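Local coordinates for inactive dihydroorotase-like domain (Chaetomium thermophilum, PDB 5NNL), which is of unknown function but resembles an enzyme of the amidohydrolase superfamily without being active, and probably adopts that superfamily's alpha/beta barrel, at residues A[28-31]-A[32-36]; A[59-62]-A[63-67]; A[114-117]-A[118-122]; A[156-159]-A[160-163]; A[259-263]-A[264-268]. One frame throughout, in Å; residues are numbered along the deposited sequence.

Contact 1: A[28-31]-A[32-36]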
loop_
_atom_site.group_PDB
_atom_site.type_symbol
_atom_site.label_atom_id
_atom_site.label_comp_id
_atom_site.label_asym_id
_atom_site.label_seq_id
_atom_site.Cartn_x
_atom_site.Cartn_y
_atom_site.Cartn_z
ATOM N N GLN A 28 -11.349 -3.226 -10.756
ATOM C CA GLN A 28 -12.399 -2.211 -10.720
ATOM C C GLN A 28 -12.965 -2.053 -9.317
ATOM O O GLN A 28 -13.035 -0.941 -8.783
ATOM C CB GLN A 28 -13.526 -2.567 -11.693
ATOM C CG GLN A 28 -14.811 -1.756 -11.450
ATOM C CD GLN A 28 -15.857 -1.954 -12.527
ATOM O OE1 GLN A 28 -16.882 -2.596 -12.299
ATOM N NE2 GLN A 28 -15.612 -1.387 -13.703
ATOM N N ARG A 29 -13.389 -3.160 -8.708
ATOM C CA ARG A 29 -14.047 -3.076 -7.409
ATOM C C ARG A 29 -13.116 -2.489 -6.355
ATOM O O ARG A 29 -13.561 -1.750 -5.469
ATOM C CB ARG A 29 -14.554 -4.449 -6.976
ATOM C CG ARG A 29 -15.171 -4.439 -5.590
ATOM C CD ARG A 29 -16.315 -5.425 -5.467
ATOM N NE ARG A 29 -16.627 -5.713 -4.070
ATOM C CZ ARG A 29 -17.354 -6.748 -3.662
ATOM N NH1 ARG A 29 -17.845 -7.611 -4.540
ATOM N NH2 ARG A 29 -17.586 -6.925 -2.368
ATOM N N VAL A 30 -11.820 -2.801 -6.432
ATOM C CA VAL A 30 -10.871 -2.225 -5.482
ATOM C C VAL A 30 -10.817 -0.712 -5.643
ATOM O O VAL A 30 -10.716 0.027 -4.657
ATOM C CB VAL A 30 -9.480 -2.867 -5.650
ATOM C CG1 VAL A 30 -8.413 -2.096 -4.866
ATOM C CG2 VAL A 30 -9.520 -4.305 -5.182
ATOM N N THR A 31 -10.881 -0.222 -6.885
ATOM C CA THR A 31 -10.894 1.222 -7.095
ATOM C C THR A 31 -12.186 1.848 -6.585
ATOM O O THR A 31 -12.188 3.024 -6.205
ATOM C CB THR A 31 -10.692 1.555 -8.576
ATOM O OG1 THR A 31 -11.788 1.045 -9.350
ATOM C CG2 THR A 31 -9.387 0.969 -9.080
ATOM N N GLN A 32 -13.286 1.090 -6.566
ATOM C CA GLN A 32 -14.534 1.592 -5.993
ATOM C C GLN A 32 -14.387 1.815 -4.496
ATOM O O GLN A 32 -14.640 2.912 -3.986
ATOM C CB GLN A 32 -15.682 0.611 -6.249
ATOM C CG GLN A 32 -16.054 0.395 -7.700
ATOM C CD GLN A 32 -17.166 -0.635 -7.860
ATOM O OE1 GLN A 32 -17.923 -0.900 -6.923
ATOM N NE2 GLN A 32 -17.269 -1.217 -9.050
ATOM N N ALA A 33 -14.003 0.764 -3.771
ATOM C CA ALA A 33 -13.831 0.875 -2.330
ATOM C C ALA A 33 -12.738 1.874 -1.975
ATOM O O ALA A 33 -12.799 2.509 -0.916
ATOM C CB ALA A 33 -13.516 -0.498 -1.734
ATOM N N SER A 34 -11.734 2.029 -2.841
ATOM C CA SER A 34 -10.677 2.999 -2.579
ATOM C C SER A 34 -11.216 4.426 -2.615
ATOM O O SER A 34 -11.034 5.191 -1.661
ATOM C CB SER A 34 -9.542 2.826 -3.587
ATOM O OG SER A 34 -8.818 1.633 -3.342
ATOM N N ILE A 35 -11.890 4.805 -3.705
ATOM C CA ILE A 35 -12.382 6.177 -3.814
ATOM C C ILE A 35 -13.404 6.455 -2.721
ATOM O O ILE A 35 -13.450 7.555 -2.158
ATOM C CB ILE A 35 -12.952 6.445 -5.223
ATOM C CG1 ILE A 35 -13.105 7.953 -5.464
ATOM C CG2 ILE A 35 -14.300 5.743 -5.442
ATOM C CD1 ILE A 35 -11.795 8.703 -5.569
ATOM N N ALA A 36 -14.214 5.453 -2.377
ATOM C CA ALA A 36 -15.181 5.623 -1.300
ATOM C C ALA A 36 -14.497 5.858 0.041
ATOM O O ALA A 36 -15.082 6.475 0.938
ATOM C CB ALA A 36 -16.092 4.399 -1.215
#
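The two side-chain amides of Gln28 and Gln32, an i, i+4 pair on one face of alpha-helix 26-37, lie obliquely to each other with planes 37° apart. Gln32 NE2 comes to the CG and OE1 side of the other amide, 3.5 Å from Gln28 CG and 3.6 Å from Gln28 OE1. That approach is van der Waals contact: Gln28 NE2 bonds instead to Gly69 O. Gln32 reaches back because its CG turns away from its own carbonyl carbon (chi1 -64°) and the chain then runs straight, its CG lying 3.5 Å from Gln28 O. This carbonyl also receives the backbone bond from Gln32 N at 3.0 Å. Thr31 OG1 accepts the backbone N-H of Tyr71, while Arg29 extends to a salt bridge with Asp234. On the inner face, Val30, Thr31 and Ser34 lean on Ile42 of strand 39-44, and Ile35 reaches Val313 and Phe315. Buried Ser34 is satisfied within the helix: its backbone N lies 2.9 Å from Val30 O and its OG 2.8 Å from the same oxygen, the two donors arriving from opposite faces of the Val30 carbonyl plane.

Contact 2: A[59-62]-A[63-67]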
loop_
_atom_site.group_PDB
_atom_site.type_symbol
_atom_site.label_atom_id
_atom_site.label_comp_id
_atom_site.label_asym_id
_atom_site.label_seq_id
_atom_site.Cartn_x
_atom_site.Cartn_y
_atom_site.Cartn_z
ATOM N N LEU A 59 1.527 -8.306 -17.471
ATOM C CA LEU A 59 1.193 -6.888 -17.475
ATOM C C LEU A 59 -0.063 -6.618 -18.293
ATOM O O LEU A 59 -0.938 -5.855 -17.867
ATOM C CB LEU A 59 2.371 -6.086 -18.025
ATOM C CG LEU A 59 2.224 -4.568 -18.041
ATOM C CD1 LEU A 59 2.006 -3.991 -16.645
ATOM C CD2 LEU A 59 3.461 -3.975 -18.656
ATOM N N LYS A 60 -0.175 -7.245 -19.469
ATOM C CA LYS A 60 -1.281 -6.937 -20.372
ATOM C C LYS A 60 -2.613 -7.414 -19.811
ATOM O O LYS A 60 -3.638 -6.742 -19.982
ATOM C CB LYS A 60 -1.027 -7.554 -21.749
ATOM C CG LYS A 60 -0.558 -6.544 -22.782
ATOM C CD LYS A 60 -0.454 -7.150 -24.175
ATOM C CE LYS A 60 -0.940 -6.172 -25.239
ATOM N NZ LYS A 60 -0.300 -4.829 -25.123
ATOM N N VAL A 61 -2.631 -8.574 -19.150
ATOM C CA VAL A 61 -3.865 -9.038 -18.523
ATOM C C VAL A 61 -4.322 -8.038 -17.471
ATOM O O VAL A 61 -5.505 -7.682 -17.401
ATOM C CB VAL A 61 -3.672 -10.443 -17.923
ATOM C CG1 VAL A 61 -4.965 -10.935 -17.281
ATOM C CG2 VAL A 61 -3.209 -11.425 -18.995
ATOM N N ALA A 62 -3.392 -7.565 -16.638
ATOM C CA ALA A 62 -3.733 -6.544 -15.654
ATOM C C ALA A 62 -4.240 -5.281 -16.338
ATOM O O ALA A 62 -5.213 -4.667 -15.885
ATOM C CB ALA A 62 -2.519 -6.233 -14.780
ATOM N N GLN A 63 -3.599 -4.887 -17.441
ATOM C CA GLN A 63 -4.008 -3.678 -18.147
ATOM C C GLN A 63 -5.406 -3.828 -18.733
ATOM O O GLN A 63 -6.220 -2.900 -18.664
ATOM C CB GLN A 63 -2.997 -3.353 -19.246
ATOM C CG GLN A 63 -1.653 -2.876 -18.722
ATOM C CD GLN A 63 -0.595 -2.779 -19.804
ATOM O OE1 GLN A 63 -0.622 -3.520 -20.787
ATOM N NE2 GLN A 63 0.345 -1.859 -19.625
ATOM N N GLN A 64 -5.706 -4.993 -19.314
ATOM C CA GLN A 64 -7.039 -5.221 -19.864
ATOM C C GLN A 64 -8.105 -5.106 -18.782
ATOM O O GLN A 64 -9.181 -4.540 -19.017
ATOM C CB GLN A 64 -7.110 -6.594 -20.535
ATOM C CG GLN A 64 -7.394 -6.538 -22.029
ATOM C CD GLN A 64 -6.313 -5.809 -22.807
ATOM O OE1 GLN A 64 -6.602 -4.942 -23.632
ATOM N NE2 GLN A 64 -5.056 -6.165 -22.550
ATOM N N ASN A 65 -7.828 -5.634 -17.588
ATOM C CA ASN A 65 -8.799 -5.585 -16.502
ATOM C C ASN A 65 -9.127 -4.164 -16.062
ATOM O O ASN A 65 -10.093 -3.975 -15.315
ATOM C CB ASN A 65 -8.286 -6.399 -15.317
ATOM C CG ASN A 65 -8.397 -7.891 -15.551
ATOM O OD1 ASN A 65 -9.343 -8.358 -16.185
ATOM N ND2 ASN A 65 -7.430 -8.646 -15.045
ATOM N N SER A 66 -8.356 -3.169 -16.498
ATOM C CA SER A 66 -8.665 -1.772 -16.224
ATOM C C SER A 66 -9.531 -1.134 -17.301
ATOM O O SER A 66 -10.053 -0.035 -17.086
ATOM C CB SER A 66 -7.376 -0.959 -16.094
ATOM O OG SER A 66 -6.828 -0.675 -17.371
ATOM N N LYS A 67 -9.699 -1.795 -18.449
ATOM C CA LYS A 67 -10.369 -1.167 -19.581
ATOM C C LYS A 67 -11.865 -1.020 -19.347
ATOM O O LYS A 67 -12.491 -0.119 -19.915
ATOM C CB LYS A 67 -10.096 -1.971 -20.852
ATOM C CG LYS A 67 -8.634 -1.963 -21.269
ATOM C CD LYS A 67 -8.189 -0.585 -21.768
ATOM C CE LYS A 67 -6.740 -0.271 -21.413
ATOM N NZ LYS A 67 -5.920 0.029 -22.620
#
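Lys60 O is gripped twice by Gln64: its backbone N donates at 2.8 Å, and its side-chain NE2 adds a weak bond at 3.0 Å. The side chain of Gln64 folds back for this at its second torsion (chi2 62°), which swings the amide round to its own helix backbone. Gln63 takes the other route, extended beyond CG along the previous turn, and crosses both Leu59 and Lys60. Its NE2 sits 3.7 Å from Leu59 CG, its OE1 3.6 Å from Lys60 CG, so the flat amide covers apolar carbon of both neighbours while NE2 itself donates to Glu94. Helix 56-64 links strands 39-44 and 73-79 as the helix of a beta-alpha-beta crossover, and Leu59, Ala62 and Gln63 all rest on Leu76 of the second strand. Val61 and Asn65, four residues apart, run side by side, with Val61 CG1 4.0 Å from Asn65 ND2. The buried Asn65 amide is held at both ends: ND2 gives bonds to Thr21 O and Leu19 O, and OD1 accepts from Ser24 N, tying this turn to the loop before helix 26-37. Ser66 turns back, its OG 2.6 Å from Gln63 O, in the carbonyl plane and on a lone pair. The same oxygen also takes the backbone N of Ser66 at 3.1 Å.

Contact 3: A[114-117]-A[118-122]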
loop_
_atom_site.group_PDB
_atom_site.type_symbol
_atom_site.label_atom_id
_atom_site.label_comp_id
_atom_site.label_asym_id
_atom_site.label_seq_id
_atom_site.Cartn_x
_atom_site.Cartn_y
_atom_site.Cartn_z
ATOM N N GLN A 114 21.294 -11.795 -8.083
ATOM C CA GLN A 114 20.028 -11.696 -8.804
ATOM C C GLN A 114 19.404 -10.317 -8.631
ATOM O O GLN A 114 18.880 -9.740 -9.590
ATOM C CB GLN A 114 19.059 -12.777 -8.327
ATOM C CG GLN A 114 19.607 -14.190 -8.392
ATOM C CD GLN A 114 18.693 -15.192 -7.723
ATOM O OE1 GLN A 114 17.517 -15.304 -8.069
ATOM N NE2 GLN A 114 19.227 -15.918 -6.744
ATOM N N VAL A 115 19.447 -9.775 -7.413
ATOM C CA VAL A 115 18.900 -8.444 -7.179
ATOM C C VAL A 115 19.768 -7.390 -7.855
ATOM O O VAL A 115 19.261 -6.394 -8.383
ATOM C CB VAL A 115 18.753 -8.187 -5.667
ATOM C CG1 VAL A 115 18.355 -6.737 -5.389
ATOM C CG2 VAL A 115 17.718 -9.134 -5.071
ATOM N N GLU A 116 21.088 -7.596 -7.858
ATOM C CA GLU A 116 21.985 -6.642 -8.505
ATOM C C GLU A 116 21.648 -6.481 -9.980
ATOM O O GLU A 116 21.764 -5.378 -10.526
ATOM C CB GLU A 116 23.442 -7.091 -8.334
ATOM C CG GLU A 116 24.462 -6.352 -9.207
ATOM C CD GLU A 116 24.592 -4.880 -8.863
ATOM O OE1 GLU A 116 24.073 -4.464 -7.808
ATOM O OE2 GLU A 116 25.222 -4.136 -9.646
ATOM N N ALA A 117 21.230 -7.564 -10.640
ATOM C CA ALA A 117 20.890 -7.486 -12.056
ATOM C C ALA A 117 19.775 -6.474 -12.293
ATOM O O ALA A 117 19.879 -5.612 -13.173
ATOM C CB ALA A 117 20.492 -8.872 -12.571
ATOM N N HIS A 118 18.706 -6.550 -11.495
ATOM C CA HIS A 118 17.619 -5.584 -11.618
ATOM C C HIS A 118 18.105 -4.167 -11.340
ATOM O O HIS A 118 17.741 -3.227 -12.056
ATOM C CB HIS A 118 16.481 -5.959 -10.670
ATOM C CG HIS A 118 15.843 -7.276 -10.983
ATOM N ND1 HIS A 118 14.744 -7.396 -11.806
ATOM C CD2 HIS A 118 16.148 -8.533 -10.580
ATOM C CE1 HIS A 118 14.400 -8.668 -11.898
ATOM N NE2 HIS A 118 15.236 -9.379 -11.162
ATOM N N PHE A 119 18.931 -3.991 -10.304
ATOM C CA PHE A 119 19.498 -2.674 -10.031
ATOM C C PHE A 119 20.303 -2.147 -11.215
ATOM O O PHE A 119 20.371 -0.930 -11.425
ATOM C CB PHE A 119 20.374 -2.726 -8.779
ATOM C CG PHE A 119 19.630 -2.443 -7.512
ATOM C CD1 PHE A 119 18.812 -3.400 -6.945
ATOM C CD2 PHE A 119 19.756 -1.219 -6.886
ATOM C CE1 PHE A 119 18.130 -3.143 -5.779
ATOM C CE2 PHE A 119 19.079 -0.951 -5.720
ATOM C CZ PHE A 119 18.263 -1.914 -5.162
ATOM N N ASP A 120 20.925 -3.041 -11.989
ATOM C CA ASP A 120 21.647 -2.636 -13.193
ATOM C C ASP A 120 20.716 -2.344 -14.368
ATOM O O ASP A 120 21.023 -1.477 -15.195
ATOM C CB ASP A 120 22.644 -3.725 -13.597
ATOM C CG ASP A 120 23.701 -3.969 -12.541
ATOM O OD1 ASP A 120 24.042 -3.018 -11.807
ATOM O OD2 ASP A 120 24.194 -5.110 -12.447
ATOM N N ALA A 121 19.590 -3.053 -14.467
ATOM C CA ALA A 121 18.698 -2.960 -15.617
ATOM C C ALA A 121 17.545 -1.982 -15.419
ATOM O O ALA A 121 16.894 -1.609 -16.401
ATOM C CB ALA A 121 18.128 -4.344 -15.940
ATOM N N TRP A 122 17.280 -1.554 -14.187
ATOM C CA TRP A 122 16.103 -0.739 -13.905
ATOM C C TRP A 122 16.475 0.740 -13.846
ATOM O O TRP A 122 17.531 1.088 -13.312
ATOM C CB TRP A 122 15.474 -1.172 -12.579
ATOM C CG TRP A 122 14.188 -0.483 -12.223
ATOM C CD1 TRP A 122 14.030 0.548 -11.347
ATOM C CD2 TRP A 122 12.877 -0.791 -12.719
ATOM N NE1 TRP A 122 12.706 0.903 -11.266
ATOM C CE2 TRP A 122 11.978 0.098 -12.102
ATOM C CE3 TRP A 122 12.381 -1.732 -13.626
ATOM C CZ2 TRP A 122 10.608 0.078 -12.364
ATOM C CZ3 TRP A 122 11.020 -1.752 -13.885
ATOM C CH2 TRP A 122 10.150 -0.853 -13.256
#
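Val115 lies alongside Phe119, one turn on, with its CG1 methyl 3.6 Å from CE1 of the ring. The same ring meets Val115 O with its edge, in plane, CD1 being 3.4 Å from that oxygen, which also accepts the backbone N of Phe119. On the next strip of the helix the two acids Glu116 and Asp120 come together. With CG opposite the backbone N (chi1 168°) and a bend at chi2, Glu116 brings its carboxylate to Asp120, the planes 77° apart. Glu116 OE2 is then 2.7 Å from Asp120 OD1, a separation at which one of the acids probably carries a proton; nearby His147, whose NE2 is bonded to Glu116 OE1, may, if protonated, help to offset the negative charge. A third pair, also buried, is His118 with Gln114: His118 sets its ring edge against the backbone, CD2 3.1 Å from Gln114 O, while its NE2 is bonded to Thr81 O. Gln114 sends its amide away from His118, NE2 bonding to Ser106 O. Helix 111-121 connects strands 98-100 and 128-130 and packs also against two separate helices: Val115 and Phe119 meet Ile100 of strand 98-100 and Ile140 of helix 134-146, whereas His118 fits against Leu98 of that strand and against Ala85 and Ile88 of helix 85-89.

Contact 4: A[156-159]-A[160-163]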
loop_
_atom_site.group_PDB
_atom_site.type_symbol
_atom_site.label_atom_id
_atom_site.label_comp_id
_atom_site.label_asym_id
_atom_site.label_seq_id
_atom_site.Cartn_x
_atom_site.Cartn_y
_atom_site.Cartn_z
ATOM N N VAL A 156 6.893 -2.878 6.923
ATOM C CA VAL A 156 7.798 -3.101 8.041
ATOM C C VAL A 156 6.985 -3.511 9.262
ATOM O O VAL A 156 5.924 -2.941 9.551
ATOM C CB VAL A 156 8.650 -1.852 8.323
ATOM C CG1 VAL A 156 9.629 -2.124 9.462
ATOM C CG2 VAL A 156 9.415 -1.429 7.062
ATOM N N THR A 157 7.479 -4.522 9.978
ATOM C CA THR A 157 6.749 -5.116 11.090
ATOM C C THR A 157 7.573 -5.308 12.357
ATOM O O THR A 157 6.976 -5.410 13.434
ATOM C CB THR A 157 6.173 -6.484 10.681
ATOM O OG1 THR A 157 5.501 -6.373 9.418
ATOM C CG2 THR A 157 5.179 -6.984 11.720
ATOM N N THR A 158 8.902 -5.355 12.283
ATOM C CA THR A 158 9.716 -5.738 13.426
ATOM C C THR A 158 10.536 -4.571 13.961
ATOM O O THR A 158 10.898 -3.642 13.232
ATOM C CB THR A 158 10.669 -6.884 13.069
ATOM O OG1 THR A 158 11.606 -6.441 12.079
ATOM C CG2 THR A 158 9.894 -8.089 12.544
ATOM N N LYS A 159 10.827 -4.650 15.261
ATOM C CA LYS A 159 11.769 -3.733 15.893
ATOM C C LYS A 159 13.120 -3.770 15.190
ATOM O O LYS A 159 13.715 -2.725 14.900
ATOM C CB LYS A 159 11.919 -4.111 17.367
ATOM C CG LYS A 159 12.930 -3.306 18.144
ATOM C CD LYS A 159 13.004 -3.805 19.579
ATOM C CE LYS A 159 13.727 -2.831 20.476
ATOM N NZ LYS A 159 13.902 -3.382 21.856
ATOM N N ASP A 160 13.627 -4.976 14.923
ATOM C CA ASP A 160 14.937 -5.121 14.297
ATOM C C ASP A 160 15.004 -4.378 12.967
ATOM O O ASP A 160 15.978 -3.671 12.685
ATOM C CB ASP A 160 15.253 -6.606 14.090
ATOM C CG ASP A 160 15.497 -7.351 15.396
ATOM O OD1 ASP A 160 15.853 -6.709 16.406
ATOM O OD2 ASP A 160 15.348 -8.592 15.406
ATOM N N ASP A 161 13.974 -4.530 12.130
ATOM C CA ASP A 161 14.021 -3.926 10.800
ATOM C C ASP A 161 13.888 -2.405 10.871
ATOM O O ASP A 161 14.607 -1.685 10.168
ATOM C CB ASP A 161 12.936 -4.529 9.902
ATOM C CG ASP A 161 13.321 -5.901 9.347
ATOM O OD1 ASP A 161 14.437 -6.384 9.632
ATOM O OD2 ASP A 161 12.505 -6.497 8.616
ATOM N N ILE A 162 12.994 -1.890 11.720
ATOM C CA ILE A 162 12.814 -0.439 11.759
ATOM C C ILE A 162 14.053 0.237 12.327
ATOM O O ILE A 162 14.376 1.370 11.952
ATOM C CB ILE A 162 11.544 -0.054 12.548
ATOM C CG1 ILE A 162 11.109 1.379 12.207
ATOM C CG2 ILE A 162 11.759 -0.168 14.059
ATOM C CD1 ILE A 162 10.657 1.579 10.764
ATOM N N LYS A 163 14.779 -0.440 13.218
ATOM C CA LYS A 163 16.002 0.137 13.761
ATOM C C LYS A 163 17.132 0.122 12.741
ATOM O O LYS A 163 17.955 1.045 12.718
ATOM C CB LYS A 163 16.420 -0.606 15.026
ATOM C CG LYS A 163 15.532 -0.305 16.226
ATOM C CD LYS A 163 16.170 -0.742 17.526
ATOM C CE LYS A 163 17.335 0.166 17.908
ATOM N NZ LYS A 163 17.795 -0.084 19.301
HETATM O O HOH W 1 9.863 -5.872 9.138
#
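Thr158 and Asp161 form the tight part of this contact, while Lys159, Asp160 and Lys163 make up its looser, solvent side. Thr158 OG1 accepts the backbone N of Asp161 at 3.0 Å, the N-H pointing at it with an angle of 153°. The hydroxyl is in position because OG1 sits between the backbone N and carbonyl carbon (chi1 64°), and it also presses on Asp161 CB at 3.2 Å. A water bridges the two segments, accepting from Thr157 N at 2.9 Å and donating to Asp161 OD2 at 2.8 Å, with a weak, longer link to Thr158 OG1. The other carboxylate oxygen, OD1, takes the N-H of Thr134, so both oxygens of this buried acid have partners. Farther in, Val156 CG1 touches Ile162 CD1 at 4.1 Å, the two side chains crossing at about a right angle, and both lean on Cys177 of strand 175-180.

Outside, Lys159 and Lys163 run side by side in the same direction, with Lys159 CG 4.2 Å from Lys163 CD. Their ammonium groups stay apart, the NZ atoms of Lys159 and Lys163 being 5.7 Å from each other, and Lys159 NZ forms a salt bridge with Glu201. The backbone N of Lys159 is taken by Asp202 of the same helix, 200-207. Threonine side-chain capping of this kind is the classic N-cap, here starting helix 159-170 after the loop that follows strand 151-153 of what is probably an alpha/beta barrel.

Contact 5: A[259-263]-A[264-268]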
loop_
_atom_site.group_PDB
_atom_site.type_symbol
_atom_site.label_atom_id
_atom_site.label_comp_id
_atom_site.label_asym_id
_atom_site.label_seq_id
_atom_site.Cartn_x
_atom_site.Cartn_y
_atom_site.Cartn_z
ATOM N N TYR A 259 0.437 14.477 10.450
ATOM C CA TYR A 259 1.171 13.225 10.299
ATOM C C TYR A 259 0.412 12.266 9.392
ATOM O O TYR A 259 0.970 11.723 8.433
ATOM C CB TYR A 259 1.426 12.583 11.664
ATOM C CG TYR A 259 2.298 11.355 11.564
ATOM C CD1 TYR A 259 1.747 10.112 11.285
ATOM C CD2 TYR A 259 3.673 11.441 11.724
ATOM C CE1 TYR A 259 2.535 8.986 11.178
ATOM C CE2 TYR A 259 4.475 10.318 11.621
ATOM C CZ TYR A 259 3.898 9.091 11.345
ATOM O OH TYR A 259 4.676 7.963 11.236
ATOM N N VAL A 260 -0.870 12.053 9.680
ATOM C CA VAL A 260 -1.690 11.178 8.851
ATOM C C VAL A 260 -1.690 11.663 7.406
ATOM O O VAL A 260 -1.540 10.872 6.467
ATOM C CB VAL A 260 -3.115 11.094 9.424
ATOM C CG1 VAL A 260 -4.009 10.285 8.517
ATOM C CG2 VAL A 260 -3.077 10.481 10.818
ATOM N N LYS A 261 -1.863 12.972 7.205
ATOM C CA LYS A 261 -1.896 13.506 5.847
ATOM C C LYS A 261 -0.580 13.248 5.125
ATOM O O LYS A 261 -0.568 12.777 3.983
ATOM C CB LYS A 261 -2.208 15.003 5.862
ATOM C CG LYS A 261 -2.408 15.584 4.461
ATOM C CD LYS A 261 -2.783 17.060 4.480
ATOM C CE LYS A 261 -1.559 17.956 4.566
ATOM N NZ LYS A 261 -0.795 17.995 3.287
ATOM N N THR A 262 0.545 13.544 5.780
ATOM C CA THR A 262 1.837 13.343 5.132
ATOM C C THR A 262 2.071 11.870 4.820
ATOM O O THR A 262 2.671 11.536 3.792
ATOM C CB THR A 262 2.972 13.882 6.007
ATOM O OG1 THR A 262 2.905 13.282 7.304
ATOM C CG2 THR A 262 2.898 15.397 6.136
ATOM N N ARG A 263 1.605 10.973 5.690
ATOM C CA ARG A 263 1.826 9.547 5.485
ATOM C C ARG A 263 0.880 8.937 4.457
ATOM O O ARG A 263 1.152 7.834 3.969
ATOM C CB ARG A 263 1.706 8.805 6.820
ATOM C CG ARG A 263 3.034 8.652 7.550
ATOM C CD ARG A 263 3.758 9.980 7.713
ATOM N NE ARG A 263 5.107 9.801 8.238
ATOM C CZ ARG A 263 5.925 10.800 8.551
ATOM N NH1 ARG A 263 5.529 12.055 8.403
ATOM N NH2 ARG A 263 7.135 10.543 9.023
ATOM N N LEU A 264 -0.209 9.624 4.110
ATOM C CA LEU A 264 -1.159 9.131 3.118
ATOM C C LEU A 264 -1.278 10.052 1.909
ATOM O O LEU A 264 -2.172 9.852 1.075
ATOM C CB LEU A 264 -2.534 8.922 3.762
ATOM C CG LEU A 264 -2.651 7.716 4.696
ATOM C CD1 LEU A 264 -4.029 7.656 5.341
ATOM C CD2 LEU A 264 -2.354 6.407 3.959
ATOM N N HIS A 265 -0.396 11.043 1.779
ATOM C CA HIS A 265 -0.408 11.908 0.606
ATOM C C HIS A 265 0.975 12.475 0.300
ATOM O O HIS A 265 1.614 12.049 -0.665
ATOM C CB HIS A 265 -1.407 13.054 0.782
ATOM C CG HIS A 265 -1.502 13.942 -0.420
ATOM N ND1 HIS A 265 -2.334 13.666 -1.484
ATOM C CD2 HIS A 265 -0.840 15.077 -0.743
ATOM C CE1 HIS A 265 -2.196 14.606 -2.402
ATOM N NE2 HIS A 265 -1.293 15.472 -1.978
ATOM N N ASP A 266 1.446 13.430 1.107
ATOM C CA ASP A 266 2.675 14.157 0.786
ATOM C C ASP A 266 3.851 13.212 0.553
ATOM O O ASP A 266 4.496 13.249 -0.500
ATOM C CB ASP A 266 3.005 15.142 1.905
ATOM C CG ASP A 266 1.938 16.195 2.082
ATOM O OD1 ASP A 266 0.891 15.891 2.688
ATOM O OD2 ASP A 266 2.149 17.329 1.611
ATOM N N ASN A 267 4.152 12.367 1.538
ATOM C CA ASN A 267 5.330 11.505 1.410
ATOM C C ASN A 267 5.161 10.448 0.335
ATOM O O ASN A 267 6.081 10.286 -0.490
ATOM C CB ASN A 267 5.664 10.894 2.770
ATOM C CG ASN A 267 6.057 11.936 3.774
ATOM O OD1 ASN A 267 6.378 13.067 3.412
ATOM N ND2 ASN A 267 6.029 11.572 5.042
ATOM N N PRO A 268 4.063 9.692 0.266
ATOM C CA PRO A 268 3.924 8.724 -0.833
ATOM C C PRO A 268 3.983 9.371 -2.202
ATOM O O PRO A 268 4.426 8.738 -3.168
ATOM C CB PRO A 268 2.556 8.073 -0.573
ATOM C CG PRO A 268 1.866 8.948 0.417
ATOM C CD PRO A 268 2.928 9.630 1.206
#
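A wider pi-type turn interrupts helix 257-271 here, followed by a kink at Pro268. Its signature is the bond from Asn267 N to Thr262 O, five residues back, at 2.8 Å and in the carbonyl plane. Pro268, lacking an N-H, lays its CD 3.2 Å from the same oxygen. Across this turn the short axes of 259-263 and 264-268 differ in direction by 48°. The Arg263 guanidinium is layered between two neighbours: Tyr259 CE2 lies 3.4 Å above one face, over its centre, and Asn267 ND2 3.3 Å above the opposite face, toward the rim. In its plane, Arg263 NH1 donates to Thr262 OG1 at 3.1 Å, while NE bonds to Ile213 O. Asn267 ND2 turns to Asp214 O. Lys261, bent at chi3 (85°) and chi4, crosses to Asp266 and places NZ 2.8 Å from OD1, on the syn lone pair. Val260 and Leu264 lie side by side against Leu243 of helix 242-251. The salt bridge therefore spans the five-residue step of the widened turn, and the two face contacts, with bonds from NE, NH1 and NH2, probably limit the rotation of the guanidinium.

In the fold
Along the chain the contacts follow in series, 1 to 5, each on or at one end of a single helix. Contacts 1 to 4 belong to helices that alternate with the parallel strands from 3-11 to 175-180, as expected for the outer layer of an alpha/beta barrel; contact 5 lies on the later helix 257-271, against strands 3-11 and 215-217. Contacts 1 and 2 are close, centres 16 Å apart and nearest atoms about 5 Å, with strand 39-44 between their helices in the sequence. Contacts 2 and 4, whose centres are 35 Å apart, fall on opposite sides of the chain's centre. No two touch, so they are separate local features distributed through the fold.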